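Local coordinates for polyprenyl synthetase (PDB 4KKM), which probably acts as a metal-dependent prenyltransferase of the FPP/GGPP synthase family, joining isoprene units into longer prenyl diphosphates, at residues R40-Q45 and V93-E98; C80-V85 and S303-L308; E98-Y103 and L144-L149; R229-A234 and L298-S303. All blocks are in the same frame, centred on the assembly; numbering follows the deposited sequence.

Contact 1: residues R40-Q45 and V93-E98; sequences RLFAEQ and VGMAIE
Met95 reaches out from helix 87-109 and lays its thioether along the ring of Phe42 on helix 24-45. Met95 CG hangs over one face of that ring, offset toward the rim and 3.9 Å from the centroid, a CH-pi contact. Met95 SD follows over the same face at 4.2 Å from the centroid, which makes this a Met-aromatic pair. The sulfur also lies against the neighbouring backbone, 3.6 Å from Leu41 O. With CG anti to the backbone N (chi1 174°) the methionine stretches straight across, and a bend at chi3 turns the methyl toward Leu41 CB and Gln45, where Met95 CE is 3.7 Å from Gln45 OE1. At the ring edge, in its plane, Glu98 CG meets Phe42 CE2 at 3.7 Å. Both helices belong to the all-helical isoprenoid synthase fold, and they cross steeply here, at -75°, with segment axes 10.4 Å apart, a spacing bridged by long side chains. Trimming Phe42 to an alanine would probably take away the surface under Met95 CG and SD, leaving the thioether freer to turn and a gap beside Glu98. One shell further out, Arg92 hydrogen-bonds Gln45 OE1 and a salt bridge from Arg70 draws the Glu98 carboxylate away from the ring. Ile148 of helix 131-150 packs on Met95, and Cys99 on Phe42.

Contact 2: residues C80-V85 and S303-L308; sequences CALFNV and SEADYL
Leu82 pushes its forked end onto the short 3-10 turn that leads into helix 306-314. Its CD2 methyl rests on the backbone there, 3.5 Å from Ala305 CA, and on the side-chain methyl as well, with Leu82 CD2 to Ala305 CB at 3.6 Å. The same branch touches Glu304 O at 3.5 Å. The other branch goes deeper: Leu82 CD1 meets Leu308 CD1 at 3.9 Å, and the two leucines cross at about a right angle. Chi1 (-61°) and an extended chi2 together point CD2 of Leu82 at Glu304 and Ala305 and its CD1 at Leu308. Behind it, Leu82 CB sits over the centre of one face of the Phe83 ring.

Glu304 closes the outer side. With CG between the backbone N and the carbonyl carbon (chi1 66°), Glu304 CG lies alongside Leu82 CD2, and a bend at chi2 turns the carboxylate to its main partner, the backbone N of Gly302. A water donates a 2.7 Å hydrogen bond to Leu82 O and a weak, long one to Glu304 OE2, a loose polar bridge over an otherwise apolar contact. Both backbones turn tightly here. A type I turn from Cys80 to Phe83 closes with Phe83 N to Cys80 O at 3.1 Å, and Ala305 occupies the N-cap position of the helix. In the all-helical isoprenoid synthase fold, this packs the loop between helices 71-80 and 87-109 on the 3-10 turn and first turn of the last helix, 306-314.

Contact 3: residues E98-Y103 and L144-L149; sequences ECIHVY and LAFEIL
The methyl of Ala145 fits the shallow hollow between Cys99 and Ile100, and the Cys99 sulfur in return enters the notch between Leu144 and Ile148. Ala145 CB is 3.7 Å from Cys99 CB and 3.6 Å from Ile100 CD1, so one small bump meets two neighbours. On the other side of the exchange, Cys99 SG reaches Ile148 CD1 at 3.8 Å and Leu144 CD2 at 4.1 Å, side chains one helical turn apart. Ile100 bends at both torsions, with CG1 anti to the carbonyl carbon (chi1 -60°), and this swings CD1 round onto Ala145 and brings it near Phe146 CE2. Everything that touches is apolar and buried, and no hydrogen bond spans the interface. The helices run almost exactly antiparallel, at 176°, with segment axes 9.3 Å apart. Where they lie nearest, at Cys99 and Ala145, both side chains are small, and the CA atoms of this pair come within 5.4 Å.

Helix 87-109 ends by the calcium site, and the Ile100 side chain is about 11 Å from that of Asp108, a calcium ligand. Around the pair, helix 158-172 meets Ile100 and Phe146, Met177 of helix 177-188 packs on Ile100, and Phe146 stacks on Phe146 of the second subunit, which places helix 131-150 directly at the dimer interface.

Contact 4: residues R229-A234 and L298-S303; sequences RDRLKA and LSVFGS
Arg231 stretches from helix 226-253 and spreads its guanidinium flat against Val300 in the loop after helix 280-296. Val300 CG1 stands over the centre of the group, 3.4 Å from Arg231 CZ, while the second methyl lies alongside the chain, Val300 CG2 to Arg231 CD being 3.8 Å. The arginine is extended from CG to NE, and that length is what carries the flat group onto Val300. One of its amino groups does the polar work: Arg231 NH1 donates to the backbone O of His297 and to a water that lies at the guanidinium edge, in plane, 2.9 Å from NH1. The same water joins Ser299 OG at 2.6 Å, and Ser299 OG is also bonded to Ala296 O. A leucine in place of Arg231 would probably leave His297 O and this water without their donor and Val300 CG1 without its flat cover.

The helix belongs to the all-helical isoprenoid synthase core, and the loop shapes itself to it through a type I turn from Leu298 to Phe301, closed by Phe301 N to Leu298 O at 2.9 Å. Next comes Leu232, whose CD2 meets the side chains at the two ends of that turn. Leu232 CD2 is 4.0 Å from Leu298 CD2 and equally far from Phe301 CE2, crossing each side chain at about a right angle. Over one face of the Phe301 ring, above its centre, sits Val300 CG2, so the valine separates the guanidinium from the phenylalanine.

Contacts 1 and 3 lie nearest the chain centre; contact 2, though farther out, is still largely buried, and contact 4 is partly exposed. Contacts 1 and 3 share Glu98 and helix 87-109, and Met95 touches Ile148 while Phe42 touches Cys99 between them. Contact 1 spans a steep crossing with an aromatic ring and a thioether, its polar ends held by Arg92 and Arg70; contact 3, apolar throughout, draws antiparallel helices together over small side chains. Contacts 2 and 4 involve loops and touch through Leu82 on Leu232 and Leu298 on Leu308, one continuous apolar patch. Each includes a water, weakly held on the Glu304 side in contact 2 and joining Arg231 to Ser299 in contact 4.

Contact 1: residues R40-Q45 and V93-E98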
loop_
_atom_site.group_PDB
_atom_site.type_symbol
_atom_site.label_atom_id
_atom_site.label_comp_id
_atom_site.label_asym_id
_atom_site.label_seq_id
_atom_site.Cartn_x
_atom_site.Cartn_y
_atom_site.Cartn_z
ATOM N N ARG B 40 -3.186 -15.283 -15.761
ATOM C CA ARG B 40 -3.380 -16.488 -14.963
ATOM C C ARG B 40 -3.105 -16.229 -13.485
ATOM O O ARG B 40 -3.876 -16.635 -12.615
ATOM C CB ARG B 40 -2.473 -17.623 -15.450
ATOM C CG ARG B 40 -2.303 -18.735 -14.413
ATOM C CD ARG B 40 -1.451 -19.894 -14.919
ATOM N NE ARG B 40 -0.090 -19.481 -15.256
ATOM C CZ ARG B 40 0.909 -19.395 -14.382
ATOM N NH1 ARG B 40 0.707 -19.690 -13.105
ATOM N NH2 ARG B 40 2.110 -19.012 -14.786
ATOM N N LEU B 41 -1.999 -15.550 -13.207
ATOM C CA LEU B 41 -1.573 -15.330 -11.832
ATOM C C LEU B 41 -2.534 -14.415 -11.060
ATOM O O LEU B 41 -2.855 -14.679 -9.899
ATOM C CB LEU B 41 -0.135 -14.792 -11.805
ATOM C CG LEU B 41 0.921 -15.809 -12.247
ATOM C CD1 LEU B 41 2.279 -15.145 -12.448
ATOM C CD2 LEU B 41 1.022 -16.942 -11.237
ATOM N N PHE B 42 -2.997 -13.347 -11.704
ATOM C CA PHE B 42 -3.953 -12.449 -11.064
ATOM C C PHE B 42 -5.272 -13.167 -10.794
ATOM O O PHE B 42 -5.868 -13.004 -9.730
ATOM C CB PHE B 42 -4.204 -11.200 -11.915
ATOM C CG PHE B 42 -3.325 -10.026 -11.562
ATOM C CD1 PHE B 42 -3.337 -9.491 -10.285
ATOM C CD2 PHE B 42 -2.500 -9.453 -12.516
ATOM C CE1 PHE B 42 -2.538 -8.402 -9.965
ATOM C CE2 PHE B 42 -1.705 -8.366 -12.205
ATOM C CZ PHE B 42 -1.722 -7.842 -10.925
ATOM N N ALA B 43 -5.716 -13.966 -11.760
ATOM C CA ALA B 43 -6.973 -14.697 -11.634
ATOM C C ALA B 43 -6.930 -15.627 -10.431
ATOM O O ALA B 43 -7.897 -15.729 -9.680
ATOM C CB ALA B 43 -7.264 -15.491 -12.908
ATOM N N GLU B 44 -5.792 -16.292 -10.250
ATOM C CA GLU B 44 -5.600 -17.220 -9.144
ATOM C C GLU B 44 -5.477 -16.503 -7.803
ATOM O O GLU B 44 -5.875 -17.031 -6.763
ATOM C CB GLU B 44 -4.352 -18.070 -9.392
ATOM C CG GLU B 44 -4.058 -19.097 -8.315
ATOM C CD GLU B 44 -2.932 -20.038 -8.705
ATOM O OE1 GLU B 44 -1.991 -19.591 -9.400
ATOM O OE2 GLU B 44 -2.995 -21.230 -8.328
ATOM N N GLN B 45 -4.915 -15.298 -7.840
ATOM C CA GLN B 45 -4.695 -14.503 -6.642
ATOM C C GLN B 45 -5.978 -13.828 -6.163
ATOM O O GLN B 45 -6.062 -13.373 -5.018
ATOM C CB GLN B 45 -3.631 -13.434 -6.922
ATOM C CG GLN B 45 -3.014 -12.819 -5.685
ATOM C CD GLN B 45 -2.162 -13.802 -4.918
ATOM O OE1 GLN B 45 -1.397 -14.567 -5.505
ATOM N NE2 GLN B 45 -2.299 -13.802 -3.598
ATOM N N VAL B 93 6.948 -11.881 -8.871
ATOM C CA VAL B 93 7.476 -10.544 -8.604
ATOM C C VAL B 93 6.916 -9.585 -9.652
ATOM O O VAL B 93 6.570 -8.446 -9.343
ATOM C CB VAL B 93 9.025 -10.528 -8.601
ATOM C CG1 VAL B 93 9.581 -9.083 -8.481
ATOM C CG2 VAL B 93 9.565 -11.441 -7.489
ATOM N N GLY B 94 6.810 -10.062 -10.888
ATOM C CA GLY B 94 6.161 -9.298 -11.936
ATOM C C GLY B 94 4.730 -8.953 -11.547
ATOM O O GLY B 94 4.295 -7.814 -11.719
ATOM N N MET B 95 3.993 -9.921 -11.008
ATOM C CA MET B 95 2.627 -9.631 -10.561
ATOM C C MET B 95 2.615 -8.544 -9.490
ATOM O O MET B 95 1.776 -7.644 -9.520
ATOM C CB MET B 95 1.905 -10.878 -10.039
ATOM C CG MET B 95 0.526 -10.566 -9.444
ATOM S SD MET B 95 -0.539 -12.012 -9.222
ATOM C CE MET B 95 0.518 -13.067 -8.227
ATOM N N ALA B 96 3.552 -8.635 -8.548
ATOM C CA ALA B 96 3.639 -7.668 -7.457
ATOM C C ALA B 96 3.832 -6.235 -7.959
ATOM O O ALA B 96 3.152 -5.323 -7.489
ATOM C CB ALA B 96 4.758 -8.050 -6.482
ATOM N N ILE B 97 4.752 -6.025 -8.903
ATOM C CA ILE B 97 4.985 -4.671 -9.409
ATOM C C ILE B 97 3.779 -4.216 -10.221
ATOM O O ILE B 97 3.421 -3.033 -10.228
ATOM C CB ILE B 97 6.324 -4.531 -10.225
ATOM C CG1 ILE B 97 6.595 -3.065 -10.600
ATOM C CG2 ILE B 97 6.317 -5.401 -11.480
ATOM C CD1 ILE B 97 6.690 -2.142 -9.396
ATOM N N GLU B 98 3.129 -5.166 -10.881
ATOM C CA GLU B 98 1.955 -4.844 -11.683
ATOM C C GLU B 98 0.787 -4.449 -10.781
ATOM O O GLU B 98 -0.066 -3.664 -11.180
ATOM C CB GLU B 98 1.589 -6.011 -12.613
ATOM C CG GLU B 98 0.501 -5.703 -13.641
ATOM C CD GLU B 98 0.935 -4.752 -14.759
ATOM O OE1 GLU B 98 2.062 -4.207 -14.723
ATOM O OE2 GLU B 98 0.125 -4.540 -15.685
#

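Contact 2: residues C80-V85 and S303-L308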
loop_
_atom_site.group_PDB
_atom_site.type_symbol
_atom_site.label_atom_id
_atom_site.label_comp_id
_atom_site.label_asym_id
_atom_site.label_seq_id
_atom_site.Cartn_x
_atom_site.Cartn_y
_atom_site.Cartn_z
ATOM N N CYS B 80 15.437 -11.058 -14.634
ATOM C CA CYS B 80 15.689 -12.321 -13.939
ATOM C C CYS B 80 16.331 -13.353 -14.867
ATOM O O CYS B 80 17.116 -14.200 -14.429
ATOM C CB CYS B 80 14.404 -12.873 -13.322
ATOM S SG CYS B 80 13.848 -11.937 -11.894
ATOM N N ALA B 81 16.005 -13.258 -16.153
ATOM C CA ALA B 81 16.566 -14.141 -17.170
ATOM C C ALA B 81 18.086 -14.015 -17.305
ATOM O O ALA B 81 18.746 -14.929 -17.801
ATOM C CB ALA B 81 15.892 -13.893 -18.516
ATOM N N LEU B 82 18.643 -12.886 -16.872
ATOM C CA LEU B 82 20.093 -12.684 -16.928
ATOM C C LEU B 82 20.814 -13.664 -16.022
ATOM O O LEU B 82 21.957 -14.038 -16.264
ATOM C CB LEU B 82 20.467 -11.271 -16.473
ATOM C CG LEU B 82 19.915 -10.092 -17.264
ATOM C CD1 LEU B 82 20.283 -8.765 -16.594
ATOM C CD2 LEU B 82 20.459 -10.162 -18.660
ATOM N N PHE B 83 20.139 -14.048 -14.949
ATOM C CA PHE B 83 20.746 -14.872 -13.925
ATOM C C PHE B 83 19.956 -16.174 -13.875
ATOM O O PHE B 83 19.148 -16.431 -14.766
ATOM C CB PHE B 83 20.733 -14.090 -12.613
ATOM C CG PHE B 83 21.111 -12.635 -12.799
ATOM C CD1 PHE B 83 22.357 -12.302 -13.308
ATOM C CD2 PHE B 83 20.216 -11.614 -12.510
ATOM C CE1 PHE B 83 22.722 -10.977 -13.506
ATOM C CE2 PHE B 83 20.572 -10.278 -12.707
ATOM C CZ PHE B 83 21.826 -9.962 -13.207
ATOM N N ASN B 84 20.180 -17.017 -12.882
ATOM C CA ASN B 84 19.417 -18.261 -12.873
ATOM C C ASN B 84 18.268 -18.205 -11.889
ATOM O O ASN B 84 18.270 -18.886 -10.870
ATOM C CB ASN B 84 20.296 -19.491 -12.636
ATOM C CG ASN B 84 19.741 -20.734 -13.323
ATOM O OD1 ASN B 84 18.972 -20.631 -14.281
ATOM N ND2 ASN B 84 20.127 -21.908 -12.838
ATOM N N VAL B 85 17.286 -17.368 -12.205
ATOM C CA VAL B 85 16.136 -17.186 -11.344
ATOM C C VAL B 85 14.976 -18.051 -11.809
ATOM O O VAL B 85 14.675 -18.106 -13.002
ATOM C CB VAL B 85 15.705 -15.710 -11.319
ATOM C CG1 VAL B 85 14.504 -15.519 -10.411
ATOM C CG2 VAL B 85 16.875 -14.847 -10.874
ATOM N N SER B 303 24.289 -12.985 -24.602
ATOM C CA SER B 303 23.005 -12.987 -25.297
ATOM C C SER B 303 21.805 -13.049 -24.354
ATOM O O SER B 303 20.678 -12.752 -24.755
ATOM C CB SER B 303 22.941 -14.151 -26.288
ATOM O OG SER B 303 22.869 -15.387 -25.603
ATOM N N GLU B 304 22.041 -13.427 -23.100
ATOM C CA GLU B 304 20.963 -13.498 -22.117
ATOM C C GLU B 304 20.310 -12.127 -21.891
ATOM O O GLU B 304 19.198 -12.036 -21.368
ATOM C CB GLU B 304 21.459 -14.095 -20.792
ATOM C CG GLU B 304 22.483 -13.248 -20.043
ATOM C CD GLU B 304 23.902 -13.420 -20.556
ATOM O OE1 GLU B 304 24.094 -14.081 -21.600
ATOM O OE2 GLU B 304 24.831 -12.896 -19.906
ATOM N N ALA B 305 21.002 -11.071 -22.309
ATOM C CA ALA B 305 20.505 -9.707 -22.147
ATOM C C ALA B 305 19.787 -9.186 -23.388
ATOM O O ALA B 305 19.408 -8.017 -23.442
ATOM C CB ALA B 305 21.654 -8.768 -21.768
ATOM N N ASP B 306 19.597 -10.048 -24.383
ATOM C CA ASP B 306 18.981 -9.619 -25.641
ATOM C C ASP B 306 17.543 -9.112 -25.480
ATOM O O ASP B 306 17.123 -8.201 -26.194
ATOM C CB ASP B 306 19.045 -10.723 -26.702
ATOM C CG ASP B 306 20.400 -10.799 -27.384
ATOM O OD1 ASP B 306 21.194 -9.838 -27.255
ATOM O OD2 ASP B 306 20.667 -11.817 -28.057
ATOM N N TYR B 307 16.798 -9.691 -24.542
ATOM C CA TYR B 307 15.433 -9.241 -24.280
ATOM C C TYR B 307 15.402 -7.799 -23.801
ATOM O O TYR B 307 14.664 -6.973 -24.341
ATOM C CB TYR B 307 14.742 -10.156 -23.269
ATOM C CG TYR B 307 14.428 -11.517 -23.832
ATOM C CD1 TYR B 307 13.555 -11.657 -24.905
ATOM C CD2 TYR B 307 15.008 -12.662 -23.303
ATOM C CE1 TYR B 307 13.262 -12.897 -25.432
ATOM C CE2 TYR B 307 14.725 -13.910 -23.826
ATOM C CZ TYR B 307 13.848 -14.021 -24.888
ATOM O OH TYR B 307 13.558 -15.259 -25.410
ATOM N N LEU B 308 16.208 -7.497 -22.788
ATOM C CA LEU B 308 16.349 -6.127 -22.303
ATOM C C LEU B 308 16.815 -5.180 -23.409
ATOM O O LEU B 308 16.345 -4.049 -23.505
ATOM C CB LEU B 308 17.313 -6.071 -21.116
ATOM C CG LEU B 308 16.765 -6.595 -19.783
ATOM C CD1 LEU B 308 17.836 -6.507 -18.700
ATOM C CD2 LEU B 308 15.483 -5.851 -19.365
HETATM O O HOH W 1 24.489 -13.180 -16.567
#

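Contact 3: residues E98-Y103 and L144-L149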
loop_
_atom_site.group_PDB
_atom_site.type_symbol
_atom_site.label_atom_id
_atom_site.label_comp_id
_atom_site.label_asym_id
_atom_site.label_seq_id
_atom_site.Cartn_x
_atom_site.Cartn_y
_atom_site.Cartn_z
ATOM N N GLU B 98 3.129 -5.166 -10.881
ATOM C CA GLU B 98 1.955 -4.844 -11.683
ATOM C C GLU B 98 0.787 -4.449 -10.781
ATOM O O GLU B 98 -0.066 -3.664 -11.180
ATOM C CB GLU B 98 1.589 -6.011 -12.613
ATOM C CG GLU B 98 0.501 -5.703 -13.641
ATOM C CD GLU B 98 0.935 -4.752 -14.759
ATOM O OE1 GLU B 98 2.062 -4.207 -14.723
ATOM O OE2 GLU B 98 0.125 -4.540 -15.685
ATOM N N CYS B 99 0.762 -4.973 -9.557
ATOM C CA CYS B 99 -0.222 -4.522 -8.576
ATOM C C CYS B 99 -0.107 -3.024 -8.325
ATOM O O CYS B 99 -1.108 -2.310 -8.290
ATOM C CB CYS B 99 -0.061 -5.261 -7.250
ATOM S SG CYS B 99 -0.729 -6.931 -7.244
ATOM N N ILE B 100 1.119 -2.559 -8.136
ATOM C CA ILE B 100 1.372 -1.143 -7.887
ATOM C C ILE B 100 1.019 -0.299 -9.110
ATOM O O ILE B 100 0.380 0.749 -8.996
ATOM C CB ILE B 100 2.835 -0.911 -7.501
ATOM C CG1 ILE B 100 3.176 -1.694 -6.226
ATOM C CG2 ILE B 100 3.140 0.592 -7.377
ATOM C CD1 ILE B 100 2.310 -1.343 -5.019
ATOM N N HIS B 101 1.431 -0.762 -10.285
ATOM C CA HIS B 101 1.137 -0.043 -11.519
ATOM C C HIS B 101 -0.371 0.055 -11.744
ATOM O O HIS B 101 -0.901 1.133 -12.021
ATOM C CB HIS B 101 1.809 -0.738 -12.706
ATOM C CG HIS B 101 1.468 -0.138 -14.033
ATOM N ND1 HIS B 101 1.726 1.178 -14.351
ATOM C CD2 HIS B 101 0.888 -0.679 -15.137
ATOM C CE1 HIS B 101 1.322 1.424 -15.584
ATOM N NE2 HIS B 101 0.810 0.309 -16.081
ATOM N N VAL B 102 -1.062 -1.073 -11.616
ATOM C CA VAL B 102 -2.498 -1.107 -11.870
ATOM C C VAL B 102 -3.259 -0.247 -10.859
ATOM O O VAL B 102 -4.127 0.535 -11.243
ATOM C CB VAL B 102 -3.039 -2.549 -11.895
ATOM C CG1 VAL B 102 -4.574 -2.566 -11.818
ATOM C CG2 VAL B 102 -2.537 -3.269 -13.143
ATOM N N TYR B 103 -2.930 -0.369 -9.574
ATOM C CA TYR B 103 -3.609 0.464 -8.578
ATOM C C TYR B 103 -3.381 1.944 -8.909
ATOM O O TYR B 103 -4.286 2.764 -8.765
ATOM C CB TYR B 103 -3.205 0.114 -7.121
ATOM C CG TYR B 103 -2.405 1.208 -6.410
ATOM C CD1 TYR B 103 -3.023 2.375 -5.966
ATOM C CD2 TYR B 103 -1.036 1.067 -6.177
ATOM C CE1 TYR B 103 -2.305 3.389 -5.348
ATOM C CE2 TYR B 103 -0.301 2.081 -5.538
ATOM C CZ TYR B 103 -0.954 3.241 -5.127
ATOM O OH TYR B 103 -0.273 4.267 -4.502
ATOM N N LEU B 144 -1.905 -5.817 -1.696
ATOM C CA LEU B 144 -1.675 -7.135 -2.295
ATOM C C LEU B 144 -0.241 -7.290 -2.806
ATOM O O LEU B 144 0.345 -8.375 -2.711
ATOM C CB LEU B 144 -2.672 -7.397 -3.431
ATOM C CG LEU B 144 -2.614 -8.802 -4.033
ATOM C CD1 LEU B 144 -2.899 -9.851 -2.958
ATOM C CD2 LEU B 144 -3.596 -8.929 -5.191
ATOM N N ALA B 145 0.328 -6.207 -3.337
ATOM C CA ALA B 145 1.698 -6.247 -3.845
ATOM C C ALA B 145 2.663 -6.739 -2.771
ATOM O O ALA B 145 3.559 -7.548 -3.037
ATOM C CB ALA B 145 2.132 -4.864 -4.330
ATOM N N PHE B 146 2.472 -6.246 -1.550
ATOM C CA PHE B 146 3.386 -6.567 -0.456
ATOM C C PHE B 146 3.118 -7.952 0.110
ATOM O O PHE B 146 4.053 -8.654 0.515
ATOM C CB PHE B 146 3.346 -5.479 0.623
ATOM C CG PHE B 146 3.851 -4.158 0.136
ATOM C CD1 PHE B 146 5.218 -3.920 0.031
ATOM C CD2 PHE B 146 2.970 -3.169 -0.268
ATOM C CE1 PHE B 146 5.691 -2.709 -0.452
ATOM C CE2 PHE B 146 3.437 -1.958 -0.752
ATOM C CZ PHE B 146 4.801 -1.725 -0.840
ATOM N N GLU B 147 1.849 -8.356 0.118
ATOM C CA GLU B 147 1.509 -9.727 0.488
ATOM C C GLU B 147 2.208 -10.717 -0.439
ATOM O O GLU B 147 2.782 -11.705 0.021
ATOM C CB GLU B 147 -0.007 -9.975 0.462
ATOM C CG GLU B 147 -0.374 -11.344 1.040
ATOM C CD GLU B 147 -1.858 -11.655 0.973
ATOM O OE1 GLU B 147 -2.658 -10.729 0.722
ATOM O OE2 GLU B 147 -2.224 -12.833 1.174
ATOM N N ILE B 148 2.167 -10.441 -1.740
ATOM C CA ILE B 148 2.779 -11.331 -2.730
ATOM C C ILE B 148 4.284 -11.461 -2.507
ATOM O O ILE B 148 4.829 -12.569 -2.493
ATOM C CB ILE B 148 2.518 -10.837 -4.175
ATOM C CG1 ILE B 148 1.031 -10.934 -4.530
ATOM C CG2 ILE B 148 3.356 -11.628 -5.187
ATOM C CD1 ILE B 148 0.654 -10.103 -5.752
ATOM N N LEU B 149 4.957 -10.329 -2.316
ATOM C CA LEU B 149 6.411 -10.335 -2.141
ATOM C C LEU B 149 6.861 -11.028 -0.860
ATOM O O LEU B 149 7.997 -11.499 -0.766
ATOM C CB LEU B 149 6.972 -8.913 -2.159
ATOM C CG LEU B 149 7.013 -8.198 -3.510
ATOM C CD1 LEU B 149 7.663 -6.831 -3.352
ATOM C CD2 LEU B 149 7.778 -9.044 -4.529
#

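Contact 4: residues R229-A234 and L298-S303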
loop_
_atom_site.group_PDB
_atom_site.type_symbol
_atom_site.label_atom_id
_atom_site.label_comp_id
_atom_site.label_asym_id
_atom_site.label_seq_id
_atom_site.Cartn_x
_atom_site.Cartn_y
_atom_site.Cartn_z
ATOM N N ARG B 229 24.052 -4.440 -9.885
ATOM C CA ARG B 229 22.811 -3.776 -9.520
ATOM C C ARG B 229 22.764 -2.365 -10.092
ATOM O O ARG B 229 21.741 -1.946 -10.636
ATOM C CB ARG B 229 22.609 -3.739 -8.004
ATOM C CG ARG B 229 21.472 -2.821 -7.601
ATOM C CD ARG B 229 20.840 -3.185 -6.270
ATOM N NE ARG B 229 21.632 -2.780 -5.113
ATOM C CZ ARG B 229 21.856 -1.519 -4.751
ATOM N NH1 ARG B 229 21.371 -0.516 -5.471
ATOM N NH2 ARG B 229 22.579 -1.263 -3.670
ATOM N N ASP B 230 23.881 -1.649 -9.989
ATOM C CA ASP B 230 23.970 -0.287 -10.496
ATOM C C ASP B 230 23.817 -0.204 -12.018
ATOM O O ASP B 230 23.146 0.690 -12.524
ATOM C CB ASP B 230 25.280 0.372 -10.052
ATOM C CG ASP B 230 25.264 0.764 -8.588
ATOM O OD1 ASP B 230 24.169 0.789 -7.989
ATOM O OD2 ASP B 230 26.346 1.051 -8.037
ATOM N N ARG B 231 24.444 -1.127 -12.741
ATOM C CA ARG B 231 24.282 -1.186 -14.191
ATOM C C ARG B 231 22.814 -1.374 -14.580
ATOM O O ARG B 231 22.308 -0.705 -15.487
ATOM C CB ARG B 231 25.112 -2.321 -14.782
ATOM C CG ARG B 231 26.602 -2.043 -14.857
ATOM C CD ARG B 231 27.332 -3.244 -15.427
ATOM N NE ARG B 231 28.730 -2.942 -15.713
ATOM C CZ ARG B 231 29.163 -2.408 -16.851
ATOM N NH1 ARG B 231 28.308 -2.115 -17.823
ATOM N NH2 ARG B 231 30.455 -2.173 -17.017
ATOM N N LEU B 232 22.142 -2.290 -13.893
ATOM C CA LEU B 232 20.729 -2.551 -14.158
ATOM C C LEU B 232 19.850 -1.346 -13.809
ATOM O O LEU B 232 18.953 -0.988 -14.566
ATOM C CB LEU B 232 20.264 -3.807 -13.413
ATOM C CG LEU B 232 20.984 -5.078 -13.881
ATOM C CD1 LEU B 232 20.524 -6.308 -13.108
ATOM C CD2 LEU B 232 20.783 -5.268 -15.371
ATOM N N LYS B 233 20.106 -0.711 -12.672
ATOM C CA LYS B 233 19.329 0.479 -12.323
ATOM C C LYS B 233 19.596 1.627 -13.300
ATOM O O LYS B 233 18.707 2.428 -13.592
ATOM C CB LYS B 233 19.578 0.906 -10.871
ATOM C CG LYS B 233 19.030 -0.085 -9.845
ATOM C CD LYS B 233 19.010 0.500 -8.439
ATOM C CE LYS B 233 17.773 1.369 -8.217
ATOM N NZ LYS B 233 17.675 1.838 -6.805
ATOM N N ALA B 234 20.817 1.690 -13.819
ATOM C CA ALA B 234 21.166 2.695 -14.818
ATOM C C ALA B 234 20.409 2.458 -16.129
ATOM O O ALA B 234 19.998 3.405 -16.800
ATOM C CB ALA B 234 22.681 2.699 -15.064
ATOM N N LEU B 298 24.517 -2.785 -20.431
ATOM C CA LEU B 298 24.386 -4.239 -20.484
ATOM C C LEU B 298 25.546 -4.898 -21.223
ATOM O O LEU B 298 25.512 -6.095 -21.493
ATOM C CB LEU B 298 23.074 -4.627 -21.172
ATOM C CG LEU B 298 21.787 -4.018 -20.609
ATOM C CD1 LEU B 298 20.598 -4.422 -21.466
ATOM C CD2 LEU B 298 21.579 -4.446 -19.167
ATOM N N SER B 299 26.565 -4.115 -21.559
ATOM C CA SER B 299 27.686 -4.624 -22.354
ATOM C C SER B 299 28.422 -5.794 -21.693
ATOM O O SER B 299 29.099 -6.567 -22.371
ATOM C CB SER B 299 28.671 -3.504 -22.682
ATOM O OG SER B 299 29.181 -2.925 -21.496
ATOM N N VAL B 300 28.282 -5.929 -20.379
ATOM C CA VAL B 300 28.957 -7.004 -19.658
ATOM C C VAL B 300 28.198 -8.328 -19.713
ATOM O O VAL B 300 28.706 -9.351 -19.264
ATOM C CB VAL B 300 29.238 -6.627 -18.187
ATOM C CG1 VAL B 300 30.190 -5.430 -18.116
ATOM C CG2 VAL B 300 27.933 -6.355 -17.441
ATOM N N PHE B 301 26.987 -8.313 -20.263
ATOM C CA PHE B 301 26.211 -9.543 -20.399
ATOM C C PHE B 301 26.270 -10.086 -21.820
ATOM O O PHE B 301 26.417 -9.331 -22.782
ATOM C CB PHE B 301 24.744 -9.324 -20.006
ATOM C CG PHE B 301 24.560 -8.759 -18.629
ATOM C CD1 PHE B 301 24.765 -9.548 -17.509
ATOM C CD2 PHE B 301 24.173 -7.443 -18.454
ATOM C CE1 PHE B 301 24.597 -9.030 -16.236
ATOM C CE2 PHE B 301 23.999 -6.916 -17.184
ATOM C CZ PHE B 301 24.212 -7.713 -16.072
ATOM N N GLY B 302 26.139 -11.405 -21.940
ATOM C CA GLY B 302 26.053 -12.055 -23.232
ATOM C C GLY B 302 24.652 -11.981 -23.815
ATOM O O GLY B 302 23.905 -11.038 -23.552
ATOM N N SER B 303 24.289 -12.985 -24.602
ATOM C CA SER B 303 23.005 -12.987 -25.297
ATOM C C SER B 303 21.805 -13.049 -24.354
ATOM O O SER B 303 20.678 -12.752 -24.755
ATOM C CB SER B 303 22.941 -14.151 -26.288
ATOM O OG SER B 303 22.869 -15.387 -25.603
HETATM O O HOH W 2 29.348 -0.716 -20.180
#